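DNA-binding protein reb1 (Schizosaccharomyces pombe, PDB 5EYB) binds specific DNA sites in rRNA gene enhancers and promoters and upstream of many RNA polymerase II genes, and helps terminate transcription by RNA polymerase I. Local coordinates at residues Asp179-Arg183 with Arg210-Val215; Ile251-Val256 with Cys268-Phe272; Met333-Tyr337 with Ser348-Phe353. All coordinates share one frame; numbering follows the deposited sequence.

Contact 1 (Asp179-Arg183 with Arg210-Val215); sequences DEELR and RWRDVV. With nucleotides of chain B.
Within the first Myb-type repeat, the opening helix 176-189 packs on helix 204-215, the second helix of the predicted helix-turn-helix, and Asp-179, Leu-182 and Arg-183 meet Arg-210, Trp-211 and Val-215. The two short segments cross at -120°, their axes 10.9 Å apart. A salt bridge closes one side: Asp-179 OD2 lies 2.7 Å from Arg-210 NH1, and carboxylate and guanidinium planes are 28° apart, the two side chains meeting at roughly a right angle. Arg-210 reaches it through a bend at chi2 (-61°), which also brings CD close to Asp-179 OD1. Next to the ion pair, one branch of Leu-182 does the packing, CD2 sitting 3.7 Å from Arg-210 CB and 4.1 Å from Trp-211 CB. The two methyls of Val-215 divide the work: CG1 lies 3.7 Å from Asp-179 O, CG2 beside the Asp-179 carboxylate. Farther along, the indole presents its edge, with Trp-211 CZ3 3.7 Å from Arg-183 CA and the aliphatic CG of Arg-183 also near the ring plane. With an alanine in place of Arg-210, Asp-179 would probably lose its cationic mate across the helices and have its carboxylate set freer to turn. From the far side of the same helix Arg-212 reads guanine DG13 of chain B, donating from NH2 to O6 (2.8 Å) and from NH1 to N7 (3.2 Å). Helix 204-215 is thus packed by apolar groups and one ion pair on one side, while Arg-212 on another gives two N-H donors to a single base.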
loop_
_atom_site.group_PDB
_atom_site.type_symbol
_atom_site.label_atom_id
_atom_site.label_comp_id
_atom_site.label_asym_id
_atom_site.label_seq_id
_atom_site.Cartn_x
_atom_site.Cartn_y
_atom_site.Cartn_z
ATOM N N ASP A 179 1.469 20.089 -8.920
ATOM C CA ASP A 179 1.420 18.922 -9.798
ATOM C C ASP A 179 1.770 19.316 -11.224
ATOM O O ASP A 179 2.470 18.594 -11.933
ATOM C CB ASP A 179 0.037 18.272 -9.766
ATOM C CG ASP A 179 -0.143 17.339 -8.587
ATOM O OD1 ASP A 179 0.874 16.844 -8.058
ATOM O OD2 ASP A 179 -1.304 17.090 -8.196
ATOM N N GLU A 180 1.270 20.477 -11.632
ATOM C CA GLU A 180 1.495 20.993 -12.973
ATOM C C GLU A 180 2.939 21.442 -13.156
ATOM O O GLU A 180 3.552 21.191 -14.197
ATOM C CB GLU A 180 0.539 22.154 -13.259
ATOM C CG GLU A 180 0.601 22.681 -14.682
ATOM C CD GLU A 180 0.085 21.685 -15.706
ATOM O OE1 GLU A 180 -0.572 20.699 -15.309
ATOM O OE2 GLU A 180 0.336 21.893 -16.911
ATOM N N GLU A 181 3.475 22.110 -12.138
ATOM C CA GLU A 181 4.853 22.580 -12.171
ATOM C C GLU A 181 5.807 21.404 -12.318
ATOM O O GLU A 181 6.824 21.493 -13.003
ATOM C CB GLU A 181 5.184 23.372 -10.907
ATOM C CG GLU A 181 6.554 24.024 -10.933
ATOM C CD GLU A 181 6.616 25.211 -11.880
ATOM O OE1 GLU A 181 5.544 25.707 -12.288
ATOM O OE2 GLU A 181 7.737 25.652 -12.214
ATOM N N LEU A 182 5.462 20.299 -11.667
ATOM C CA LEU A 182 6.244 19.081 -11.774
ATOM C C LEU A 182 6.217 18.551 -13.199
ATOM O O LEU A 182 7.257 18.205 -13.760
ATOM C CB LEU A 182 5.724 18.019 -10.809
ATOM C CG LEU A 182 6.384 16.647 -10.961
ATOM C CD1 LEU A 182 7.842 16.706 -10.539
ATOM C CD2 LEU A 182 5.627 15.590 -10.175
ATOM N N ARG A 183 5.020 18.492 -13.775
ATOM C CA ARG A 183 4.834 18.014 -15.143
ATOM C C ARG A 183 5.710 18.774 -16.133
ATOM O O ARG A 183 6.420 18.172 -16.934
ATOM C CB ARG A 183 3.368 18.140 -15.560
ATOM C CG ARG A 183 3.057 17.543 -16.923
ATOM C CD ARG A 183 1.654 17.904 -17.384
ATOM N NE ARG A 183 1.503 19.344 -17.587
ATOM C CZ ARG A 183 1.938 20.001 -18.659
ATOM N NH1 ARG A 183 2.561 19.352 -19.636
ATOM N NH2 ARG A 183 1.757 21.309 -18.755
ATOM N N ARG A 210 5.322 11.211 -7.195
ATOM C CA ARG A 210 4.218 12.047 -7.661
ATOM C C ARG A 210 4.013 11.903 -9.157
ATOM O O ARG A 210 2.883 11.845 -9.632
ATOM C CB ARG A 210 4.454 13.512 -7.322
ATOM C CG ARG A 210 3.430 14.077 -6.370
ATOM C CD ARG A 210 2.021 14.037 -6.937
ATOM N NE ARG A 210 1.032 14.007 -5.863
ATOM C CZ ARG A 210 -0.261 14.267 -6.017
ATOM N NH1 ARG A 210 -0.738 14.596 -7.207
ATOM N NH2 ARG A 210 -1.078 14.208 -4.975
ATOM N N TRP A 211 5.114 11.843 -9.898
ATOM C CA TRP A 211 5.046 11.683 -11.344
ATOM C C TRP A 211 4.589 10.278 -11.738
ATOM O O TRP A 211 3.586 10.122 -12.433
ATOM C CB TRP A 211 6.402 11.995 -11.989
ATOM C CG TRP A 211 6.437 11.698 -13.459
ATOM C CD1 TRP A 211 6.925 10.571 -14.057
ATOM C CD2 TRP A 211 5.951 12.534 -14.517
ATOM N NE1 TRP A 211 6.778 10.658 -15.420
ATOM C CE2 TRP A 211 6.183 11.852 -15.728
ATOM C CE3 TRP A 211 5.346 13.793 -14.556
ATOM C CZ2 TRP A 211 5.831 12.387 -16.963
ATOM C CZ3 TRP A 211 4.997 14.324 -15.784
ATOM C CH2 TRP A 211 5.241 13.622 -16.971
ATOM N N ARG A 212 5.322 9.262 -11.286
ATOM C CA ARG A 212 5.046 7.881 -11.679
ATOM C C ARG A 212 3.641 7.412 -11.304
ATOM O O ARG A 212 2.984 6.721 -12.082
ATOM C CB ARG A 212 6.070 6.931 -11.057
ATOM C CG ARG A 212 5.811 5.462 -11.386
ATOM C CD ARG A 212 6.719 4.538 -10.604
ATOM N NE ARG A 212 6.537 4.688 -9.164
ATOM C CZ ARG A 212 7.263 4.051 -8.250
ATOM N NH1 ARG A 212 8.223 3.217 -8.627
ATOM N NH2 ARG A 212 7.032 4.251 -6.958
ATOM N N ASP A 213 3.178 7.794 -10.119
ATOM C CA ASP A 213 1.935 7.243 -9.595
ATOM C C ASP A 213 0.722 8.165 -9.733
ATOM O O ASP A 213 -0.400 7.749 -9.457
ATOM C CB ASP A 213 2.116 6.859 -8.124
ATOM C CG ASP A 213 3.041 5.668 -7.944
ATOM O OD1 ASP A 213 2.956 4.723 -8.755
ATOM O OD2 ASP A 213 3.855 5.676 -6.994
ATOM N N VAL A 214 0.930 9.410 -10.149
ATOM C CA VAL A 214 -0.191 10.340 -10.273
ATOM C C VAL A 214 -0.158 11.193 -11.542
ATOM O O VAL A 214 -1.042 11.087 -12.392
ATOM C CB VAL A 214 -0.272 11.301 -9.068
ATOM C CG1 VAL A 214 -1.405 12.294 -9.274
ATOM C CG2 VAL A 214 -0.468 10.537 -7.767
ATOM N N VAL A 215 0.861 12.038 -11.662
ATOM C CA VAL A 215 0.889 13.071 -12.692
ATOM C C VAL A 215 1.159 12.532 -14.107
ATOM O O VAL A 215 0.646 13.077 -15.082
ATOM C CB VAL A 215 1.933 14.152 -12.337
ATOM C CG1 VAL A 215 1.941 15.274 -13.372
ATOM C CG2 VAL A 215 1.642 14.719 -10.955
ATOM P P DG B 13 10.180 -4.640 -10.579
ATOM O OP1 DG B 13 10.523 -6.058 -10.816
ATOM O OP2 DG B 13 9.082 -4.006 -11.342
ATOM O "O5'" DG B 13 9.875 -4.417 -9.024
ATOM C "C5'" DG B 13 10.896 -4.656 -8.067
ATOM C "C4'" DG B 13 10.413 -4.334 -6.666
ATOM O "O4'" DG B 13 10.472 -2.914 -6.447
ATOM C "C3'" DG B 13 8.970 -4.743 -6.366
ATOM O "O3'" DG B 13 8.968 -5.846 -5.483
ATOM C "C2'" DG B 13 8.338 -3.497 -5.716
ATOM C "C1'" DG B 13 9.538 -2.589 -5.461
ATOM N N9 DG B 13 9.227 -1.168 -5.572
ATOM C C8 DG B 13 8.995 -0.461 -6.729
ATOM N N7 DG B 13 8.740 0.800 -6.525
ATOM C C5 DG B 13 8.809 0.941 -5.143
ATOM C C6 DG B 13 8.622 2.087 -4.335
ATOM O O6 DG B 13 8.350 3.240 -4.688
ATOM N N1 DG B 13 8.780 1.797 -2.985
ATOM C C2 DG B 13 9.081 0.558 -2.477
ATOM N N2 DG B 13 9.192 0.479 -1.148
ATOM N N3 DG B 13 9.259 -0.527 -3.221
ATOM C C4 DG B 13 9.108 -0.260 -4.543
#

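Contact 2 (Ile251-Val256 with Cys268-Phe272); sequences INWTLV and CRYKF. With nucleotides of chain C; nucleotides of chain B.
Trp-253 is sandwiched at the middle of this contact, and the packing is closest there. The chain of Arg-269 runs over one face of the indole: Arg-269 CB stands 3.7 Å from the centroid of the five-membered ring, 5° off its normal, in a CH-pi contact, and Arg-269 CG lies 3.5 Å from Trp-253 NE1. CG of Arg-269 is anti to the backbone N (chi1 -179°) and the chain stays extended to NE, which carries the methylenes past the ring. Ile-251, two residues before the tryptophan, covers the opposite face with CG2. The far end of the six-membered ring runs into Phe-272, Trp-253 CH2 lying 3.5 Å from Phe-272 CD2; the two rings meet obliquely, their planes inclined at 54°. Val-256 CG1 adds a 3.7 Å contact to Cys-268 CB, and helix 228-238 closes over Val-256 and Phe-272 with Leu-234, Ile-237 and Val-238. Helices 253-260 and 265-275 are those of the predicted helix-turn-helix of the second Myb-type repeat, with tryptophan as a core residue, as is usual in Myb repeats. Packing thins where Ile-251 CD1 only approaches Phe-272 CE2 at 4.2 Å, and the outward side chains turn to DNA instead. Asn-252 is the N-cap of helix 253-260, its OD1 accepting from Leu-255 N at 2.6 Å in the carbonyl plane, while ND2 lies near OP2 of DG13 of chain B. On the other helix, Tyr-270 OH donates to OP2 of DA10 of chain C, and the Arg-269 guanidinium, beyond the indole, forms a salt bridge with another phosphate.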
loop_
_atom_site.group_PDB
_atom_site.type_symbol
_atom_site.label_atom_id
_atom_site.label_comp_id
_atom_site.label_asym_id
_atom_site.label_seq_id
_atom_site.Cartn_x
_atom_site.Cartn_y
_atom_site.Cartn_z
ATOM N N ILE A 251 6.817 -9.800 -13.142
ATOM C CA ILE A 251 5.833 -8.790 -13.529
ATOM C C ILE A 251 6.235 -7.373 -13.116
ATOM O O ILE A 251 6.342 -7.071 -11.928
ATOM C CB ILE A 251 4.448 -9.097 -12.921
ATOM C CG1 ILE A 251 4.049 -10.548 -13.194
ATOM C CG2 ILE A 251 3.401 -8.137 -13.470
ATOM C CD1 ILE A 251 2.752 -10.965 -12.527
ATOM N N ASN A 252 6.447 -6.508 -14.105
ATOM C CA ASN A 252 6.771 -5.106 -13.853
ATOM C C ASN A 252 5.509 -4.253 -13.839
ATOM O O ASN A 252 5.015 -3.847 -14.892
ATOM C CB ASN A 252 7.750 -4.577 -14.906
ATOM C CG ASN A 252 8.213 -3.153 -14.619
ATOM O OD1 ASN A 252 7.471 -2.192 -14.820
ATOM N ND2 ASN A 252 9.449 -3.015 -14.157
ATOM N N TRP A 253 4.994 -3.975 -12.646
ATOM C CA TRP A 253 3.717 -3.281 -12.517
ATOM C C TRP A 253 3.776 -1.832 -12.989
ATOM O O TRP A 253 2.748 -1.241 -13.315
ATOM C CB TRP A 253 3.224 -3.343 -11.072
ATOM C CG TRP A 253 2.901 -4.735 -10.644
ATOM C CD1 TRP A 253 3.519 -5.457 -9.667
ATOM C CD2 TRP A 253 1.895 -5.588 -11.201
ATOM N NE1 TRP A 253 2.951 -6.704 -9.571
ATOM C CE2 TRP A 253 1.953 -6.811 -10.503
ATOM C CE3 TRP A 253 0.947 -5.436 -12.219
ATOM C CZ2 TRP A 253 1.101 -7.874 -10.791
ATOM C CZ3 TRP A 253 0.103 -6.492 -12.503
ATOM C CH2 TRP A 253 0.186 -7.696 -11.792
ATOM N N THR A 254 4.975 -1.262 -13.037
ATOM C CA THR A 254 5.132 0.094 -13.548
ATOM C C THR A 254 4.914 0.109 -15.059
ATOM O O THR A 254 4.246 0.997 -15.591
ATOM C CB THR A 254 6.516 0.678 -13.217
ATOM O OG1 THR A 254 6.684 0.735 -11.796
ATOM C CG2 THR A 254 6.645 2.079 -13.782
ATOM N N LEU A 255 5.468 -0.883 -15.747
ATOM C CA LEU A 255 5.258 -0.999 -17.185
ATOM C C LEU A 255 3.820 -1.413 -17.476
ATOM O O LEU A 255 3.223 -0.955 -18.448
ATOM C CB LEU A 255 6.233 -2.000 -17.807
ATOM C CG LEU A 255 6.126 -2.196 -19.323
ATOM C CD1 LEU A 255 6.428 -0.898 -20.063
ATOM C CD2 LEU A 255 7.042 -3.322 -19.795
ATOM N N VAL A 256 3.271 -2.273 -16.622
ATOM C CA VAL A 256 1.893 -2.736 -16.753
ATOM C C VAL A 256 0.908 -1.569 -16.739
ATOM O O VAL A 256 0.005 -1.495 -17.573
ATOM C CB VAL A 256 1.534 -3.728 -15.627
ATOM C CG1 VAL A 256 0.034 -3.737 -15.358
ATOM C CG2 VAL A 256 2.055 -5.123 -15.956
ATOM N N CYS A 268 -3.205 -1.779 -10.529
ATOM C CA CYS A 268 -3.086 -2.933 -11.409
ATOM C C CYS A 268 -2.640 -4.147 -10.616
ATOM O O CYS A 268 -3.191 -5.237 -10.761
ATOM C CB CYS A 268 -2.100 -2.656 -12.543
ATOM S SG CYS A 268 -2.618 -1.372 -13.706
ATOM N N ARG A 269 -1.630 -3.940 -9.779
ATOM C CA ARG A 269 -1.099 -4.996 -8.937
ATOM C C ARG A 269 -2.195 -5.571 -8.053
ATOM O O ARG A 269 -2.278 -6.782 -7.873
ATOM C CB ARG A 269 0.055 -4.471 -8.080
ATOM C CG ARG A 269 0.694 -5.523 -7.189
ATOM C CD ARG A 269 1.772 -4.918 -6.303
ATOM N NE ARG A 269 2.299 -5.892 -5.351
ATOM C CZ ARG A 269 1.753 -6.148 -4.166
ATOM N NH1 ARG A 269 0.662 -5.498 -3.782
ATOM N NH2 ARG A 269 2.296 -7.053 -3.365
ATOM N N TYR A 270 -3.043 -4.698 -7.519
ATOM C CA TYR A 270 -4.121 -5.129 -6.638
ATOM C C TYR A 270 -5.215 -5.866 -7.403
ATOM O O TYR A 270 -5.620 -6.959 -7.011
ATOM C CB TYR A 270 -4.722 -3.939 -5.892
ATOM C CG TYR A 270 -5.788 -4.344 -4.902
ATOM C CD1 TYR A 270 -5.448 -4.805 -3.635
ATOM C CD2 TYR A 270 -7.134 -4.281 -5.236
ATOM C CE1 TYR A 270 -6.419 -5.184 -2.726
ATOM C CE2 TYR A 270 -8.115 -4.660 -4.333
ATOM C CZ TYR A 270 -7.751 -5.110 -3.080
ATOM O OH TYR A 270 -8.724 -5.487 -2.179
ATOM N N LYS A 271 -5.688 -5.262 -8.489
ATOM C CA LYS A 271 -6.757 -5.849 -9.294
ATOM C C LYS A 271 -6.379 -7.225 -9.828
ATOM O O LYS A 271 -7.191 -8.151 -9.818
ATOM C CB LYS A 271 -7.121 -4.927 -10.458
ATOM C CG LYS A 271 -8.009 -5.577 -11.508
ATOM C CD LYS A 271 -9.374 -5.950 -10.957
ATOM C CE LYS A 271 -10.169 -4.712 -10.616
ATOM N NZ LYS A 271 -11.591 -5.027 -10.330
ATOM N N PHE A 272 -5.140 -7.353 -10.290
ATOM C CA PHE A 272 -4.656 -8.617 -10.822
ATOM C C PHE A 272 -4.652 -9.704 -9.753
ATOM O O PHE A 272 -4.941 -10.865 -10.037
ATOM C CB PHE A 272 -3.254 -8.452 -11.404
ATOM C CG PHE A 272 -2.657 -9.732 -11.903
ATOM C CD1 PHE A 272 -2.951 -10.198 -13.170
ATOM C CD2 PHE A 272 -1.806 -10.472 -11.101
ATOM C CE1 PHE A 272 -2.404 -11.378 -13.631
ATOM C CE2 PHE A 272 -1.259 -11.652 -11.557
ATOM C CZ PHE A 272 -1.558 -12.105 -12.823
ATOM P P DA C 10 -12.083 -4.598 -3.374
ATOM O OP1 DA C 10 -13.123 -4.968 -4.358
ATOM O OP2 DA C 10 -11.065 -5.592 -2.970
ATOM O "O5'" DA C 10 -11.330 -3.297 -3.908
ATOM C "C5'" DA C 10 -12.075 -2.121 -4.187
ATOM C "C4'" DA C 10 -11.240 -0.878 -3.938
ATOM O "O4'" DA C 10 -10.898 -0.797 -2.534
ATOM C "C3'" DA C 10 -9.918 -0.822 -4.710
ATOM O "O3'" DA C 10 -9.885 0.345 -5.522
ATOM C "C2'" DA C 10 -8.837 -0.794 -3.621
ATOM C "C1'" DA C 10 -9.596 -0.288 -2.407
ATOM N N9 DA C 10 -9.035 -0.760 -1.145
ATOM C C8 DA C 10 -8.833 -2.059 -0.770
ATOM N N7 DA C 10 -8.310 -2.190 0.425
ATOM C C5 DA C 10 -8.155 -0.886 0.865
ATOM C C6 DA C 10 -7.650 -0.342 2.062
ATOM N N6 DA C 10 -7.190 -1.087 3.073
ATOM N N1 DA C 10 -7.636 1.003 2.179
ATOM C C2 DA C 10 -8.096 1.744 1.166
ATOM N N3 DA C 10 -8.595 1.347 -0.003
ATOM C C4 DA C 10 -8.596 0.008 -0.091
ATOM P P DG B 13 10.180 -4.640 -10.579
ATOM O OP1 DG B 13 10.523 -6.058 -10.816
ATOM O OP2 DG B 13 9.082 -4.006 -11.342
ATOM O "O5'" DG B 13 9.875 -4.417 -9.024
ATOM C "C5'" DG B 13 10.896 -4.656 -8.067
ATOM C "C4'" DG B 13 10.413 -4.334 -6.666
ATOM O "O4'" DG B 13 10.472 -2.914 -6.447
ATOM C "C3'" DG B 13 8.970 -4.743 -6.366
ATOM O "O3'" DG B 13 8.968 -5.846 -5.483
ATOM C "C2'" DG B 13 8.338 -3.497 -5.716
ATOM C "C1'" DG B 13 9.538 -2.589 -5.461
ATOM N N9 DG B 13 9.227 -1.168 -5.572
ATOM C C8 DG B 13 8.995 -0.461 -6.729
ATOM N N7 DG B 13 8.740 0.800 -6.525
ATOM C C5 DG B 13 8.809 0.941 -5.143
ATOM C C6 DG B 13 8.622 2.087 -4.335
ATOM O O6 DG B 13 8.350 3.240 -4.688
ATOM N N1 DG B 13 8.780 1.797 -2.985
ATOM C C2 DG B 13 9.081 0.558 -2.477
ATOM N N2 DG B 13 9.192 0.479 -1.148
ATOM N N3 DG B 13 9.259 -0.527 -3.221
ATOM C C4 DG B 13 9.108 -0.260 -4.543
ATOM P P DG B 12 12.081 0.386 -14.529
ATOM O OP1 DG B 12 12.211 -0.524 -15.689
ATOM O OP2 DG B 12 10.969 1.358 -14.467
ATOM O "O5'" DG B 12 12.017 -0.462 -13.177
ATOM C "C5'" DG B 12 13.126 -1.258 -12.791
ATOM C "C4'" DG B 12 12.885 -1.896 -11.437
ATOM O "O4'" DG B 12 13.130 -0.929 -10.391
ATOM C "C3'" DG B 12 11.463 -2.428 -11.210
ATOM O "O3'" DG B 12 11.523 -3.801 -10.830
ATOM C "C2'" DG B 12 10.913 -1.548 -10.080
ATOM C "C1'" DG B 12 12.186 -1.122 -9.370
ATOM N N9 DG B 12 12.057 0.123 -8.625
ATOM C C8 DG B 12 11.781 1.368 -9.136
ATOM N N7 DG B 12 11.735 2.303 -8.230
ATOM C C5 DG B 12 12.004 1.636 -7.042
ATOM C C6 DG B 12 12.087 2.131 -5.721
ATOM O O6 DG B 12 11.935 3.292 -5.328
ATOM N N1 DG B 12 12.380 1.122 -4.811
ATOM C C2 DG B 12 12.569 -0.199 -5.135
ATOM N N2 DG B 12 12.843 -1.022 -4.118
ATOM N N3 DG B 12 12.493 -0.678 -6.369
ATOM C C4 DG B 12 12.208 0.295 -7.268
#

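Contact 3 (Met333-Tyr337 with Ser348-Phe353); sequences MIPSY and SAIDDF
A small, mainly apolar contact with a polar pair beside it joins the turn after helix 320-333 to the C-terminal helix 342-356, where Ile-334, Ser-336 and Tyr-337 face Ser-348, Ala-349, Asp-352 and Phe-353. It buries 224 Å² at the end of the chain, its nearest atom about 23 Å from the bound nucleic acid. Ala-349 is the common floor. Ile-334 CG2 rests 3.8 Å from Ala-349 CB, and Tyr-337 brings ring atom CE2 to 4.0 Å from the same methyl of Ala-349, approaching obliquely. The other branch of Ile-334 reaches farther along the helix: CG1 is anti to the carbonyl carbon (chi1 -61°), and CD1 ends 3.7 Å from Phe-353 CE2, the two side chains crossing at about a right angle. The small alanine allows the backbones to draw near, Ser-336 CA and Ala-349 CA being 5.8 Å apart. Next to Ala-349, Ser-336 OG and Ser-348 OG share a hydrogen bond of 3.1 Å in which either hydroxyl could be the donor. Asp-352, one turn after Ser-348, has OD2 3.3 Å from Ser-336 OG. The hydroxyl of Tyr-337 is hydrogen-bonded to Thr-346 OG1, tying the far end of the ring to the same C-terminal helix. Leu-291 of helix 284-299 packs on Tyr-337, and Leu-284 and Val-288 of that helix pack on Phe-353, extending the apolar layer. The whole is a local packing of consecutive helical elements in an all-helical chain: helix 342-356 lies against the turn and weakly bonded helix 336-339 that precede it, with a small alanine where helix and turn come close.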
loop_
_atom_site.group_PDB
_atom_site.type_symbol
_atom_site.label_atom_id
_atom_site.label_comp_id
_atom_site.label_asym_id
_atom_site.label_seq_id
_atom_site.Cartn_x
_atom_site.Cartn_y
_atom_site.Cartn_z
ATOM N N MET A 333 -12.398 -19.030 -24.493
ATOM C CA MET A 333 -12.276 -20.449 -24.825
ATOM C C MET A 333 -13.516 -21.035 -25.501
ATOM O O MET A 333 -13.397 -21.907 -26.362
ATOM C CB MET A 333 -11.950 -21.261 -23.569
ATOM C CG MET A 333 -10.617 -20.898 -22.934
ATOM S SD MET A 333 -9.266 -20.829 -24.129
ATOM C CE MET A 333 -7.933 -20.217 -23.099
ATOM N N ILE A 334 -14.698 -20.567 -25.110
ATOM C CA ILE A 334 -15.935 -21.053 -25.716
ATOM C C ILE A 334 -16.091 -20.504 -27.133
ATOM O O ILE A 334 -16.143 -19.290 -27.331
ATOM C CB ILE A 334 -17.170 -20.668 -24.886
ATOM C CG1 ILE A 334 -17.087 -21.282 -23.488
ATOM C CG2 ILE A 334 -18.444 -21.113 -25.587
ATOM C CD1 ILE A 334 -18.180 -20.817 -22.558
ATOM N N PRO A 335 -16.167 -21.405 -28.125
ATOM C CA PRO A 335 -16.242 -21.024 -29.540
ATOM C C PRO A 335 -17.476 -20.190 -29.879
ATOM O O PRO A 335 -17.478 -19.481 -30.884
ATOM C CB PRO A 335 -16.293 -22.376 -30.265
ATOM C CG PRO A 335 -15.708 -23.346 -29.304
ATOM C CD PRO A 335 -16.133 -22.866 -27.953
ATOM N N SER A 336 -18.505 -20.275 -29.044
ATOM C CA SER A 336 -19.755 -19.566 -29.289
ATOM C C SER A 336 -19.561 -18.052 -29.294
ATOM O O SER A 336 -20.263 -17.335 -30.006
ATOM C CB SER A 336 -20.799 -19.954 -28.241
ATOM O OG SER A 336 -20.991 -21.358 -28.216
ATOM N N TYR A 337 -18.599 -17.570 -28.509
ATOM C CA TYR A 337 -18.364 -16.134 -28.389
ATOM C C TYR A 337 -17.634 -15.547 -29.596
ATOM O O TYR A 337 -17.563 -14.329 -29.756
ATOM C CB TYR A 337 -17.590 -15.829 -27.107
ATOM C CG TYR A 337 -18.441 -15.934 -25.866
ATOM C CD1 TYR A 337 -19.227 -14.868 -25.447
ATOM C CD2 TYR A 337 -18.471 -17.103 -25.118
ATOM C CE1 TYR A 337 -20.017 -14.962 -24.315
ATOM C CE2 TYR A 337 -19.257 -17.206 -23.984
ATOM C CZ TYR A 337 -20.026 -16.132 -23.588
ATOM O OH TYR A 337 -20.809 -16.227 -22.463
ATOM N N SER A 348 -25.920 -19.615 -26.404
ATOM C CA SER A 348 -25.354 -20.743 -27.134
ATOM C C SER A 348 -24.361 -21.508 -26.269
ATOM O O SER A 348 -24.295 -22.735 -26.323
ATOM C CB SER A 348 -24.671 -20.269 -28.416
ATOM O OG SER A 348 -24.014 -21.343 -29.068
ATOM N N ALA A 349 -23.589 -20.769 -25.477
ATOM C CA ALA A 349 -22.587 -21.363 -24.600
ATOM C C ALA A 349 -23.240 -22.254 -23.554
ATOM O O ALA A 349 -22.734 -23.332 -23.241
ATOM C CB ALA A 349 -21.759 -20.283 -23.929
ATOM N N ILE A 350 -24.365 -21.792 -23.015
ATOM C CA ILE A 350 -25.108 -22.549 -22.016
ATOM C C ILE A 350 -25.665 -23.835 -22.615
ATOM O O ILE A 350 -25.528 -24.911 -22.035
ATOM C CB ILE A 350 -26.265 -21.724 -21.426
ATOM C CG1 ILE A 350 -25.732 -20.463 -20.743
ATOM C CG2 ILE A 350 -27.064 -22.555 -20.439
ATOM C CD1 ILE A 350 -26.813 -19.490 -20.332
ATOM N N ASP A 351 -26.287 -23.711 -23.783
ATOM C CA ASP A 351 -26.887 -24.851 -24.466
ATOM C C ASP A 351 -25.850 -25.913 -24.824
ATOM O O ASP A 351 -26.111 -27.109 -24.692
ATOM C CB ASP A 351 -27.625 -24.389 -25.727
ATOM C CG ASP A 351 -28.874 -23.583 -25.412
ATOM O OD1 ASP A 351 -28.966 -23.032 -24.295
ATOM O OD2 ASP A 351 -29.765 -23.498 -26.284
ATOM N N ASP A 352 -24.675 -25.479 -25.273
ATOM C CA ASP A 352 -23.605 -26.413 -25.617
ATOM C C ASP A 352 -23.042 -27.087 -24.369
ATOM O O ASP A 352 -22.591 -28.231 -24.419
ATOM C CB ASP A 352 -22.481 -25.702 -26.380
ATOM C CG ASP A 352 -22.882 -25.325 -27.795
ATOM O OD1 ASP A 352 -23.820 -25.946 -28.338
ATOM O OD2 ASP A 352 -22.254 -24.409 -28.367
ATOM N N PHE A 353 -23.068 -26.370 -23.251
ATOM C CA PHE A 353 -22.606 -26.914 -21.980
ATOM C C PHE A 353 -23.564 -27.972 -21.445
ATOM O O PHE A 353 -23.157 -28.893 -20.740
ATOM C CB PHE A 353 -22.440 -25.799 -20.948
ATOM C CG PHE A 353 -21.042 -25.273 -20.841
ATOM C CD1 PHE A 353 -19.963 -26.080 -21.153
ATOM C CD2 PHE A 353 -20.805 -23.973 -20.427
ATOM C CE1 PHE A 353 -18.673 -25.600 -21.053
ATOM C CE2 PHE A 353 -19.516 -23.487 -20.325
ATOM C CZ PHE A 353 -18.449 -24.302 -20.640
#

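Contacts 1 and 2 each join helices of a Myb-type repeat, the first and second respectively. Contact 1 sends Arg-212 to a base from a side away from the packing, whereas in contact 2 Arg-269 both packs and reaches a phosphate. Contact 1 is a surface contact braced by a salt bridge; contact 2, partly buried, depends on a tryptophan clasped between neighbours. Their centres lie 19 Å apart and they touch where Arg-212 CD packs near Thr-254 OG1, so consecutive repeats adjoin at the DNA. Contact 3, also partly buried, shares no elements with the others and combines aliphatic packing with a serine-serine hydrogen bond, with no salt bridge across it.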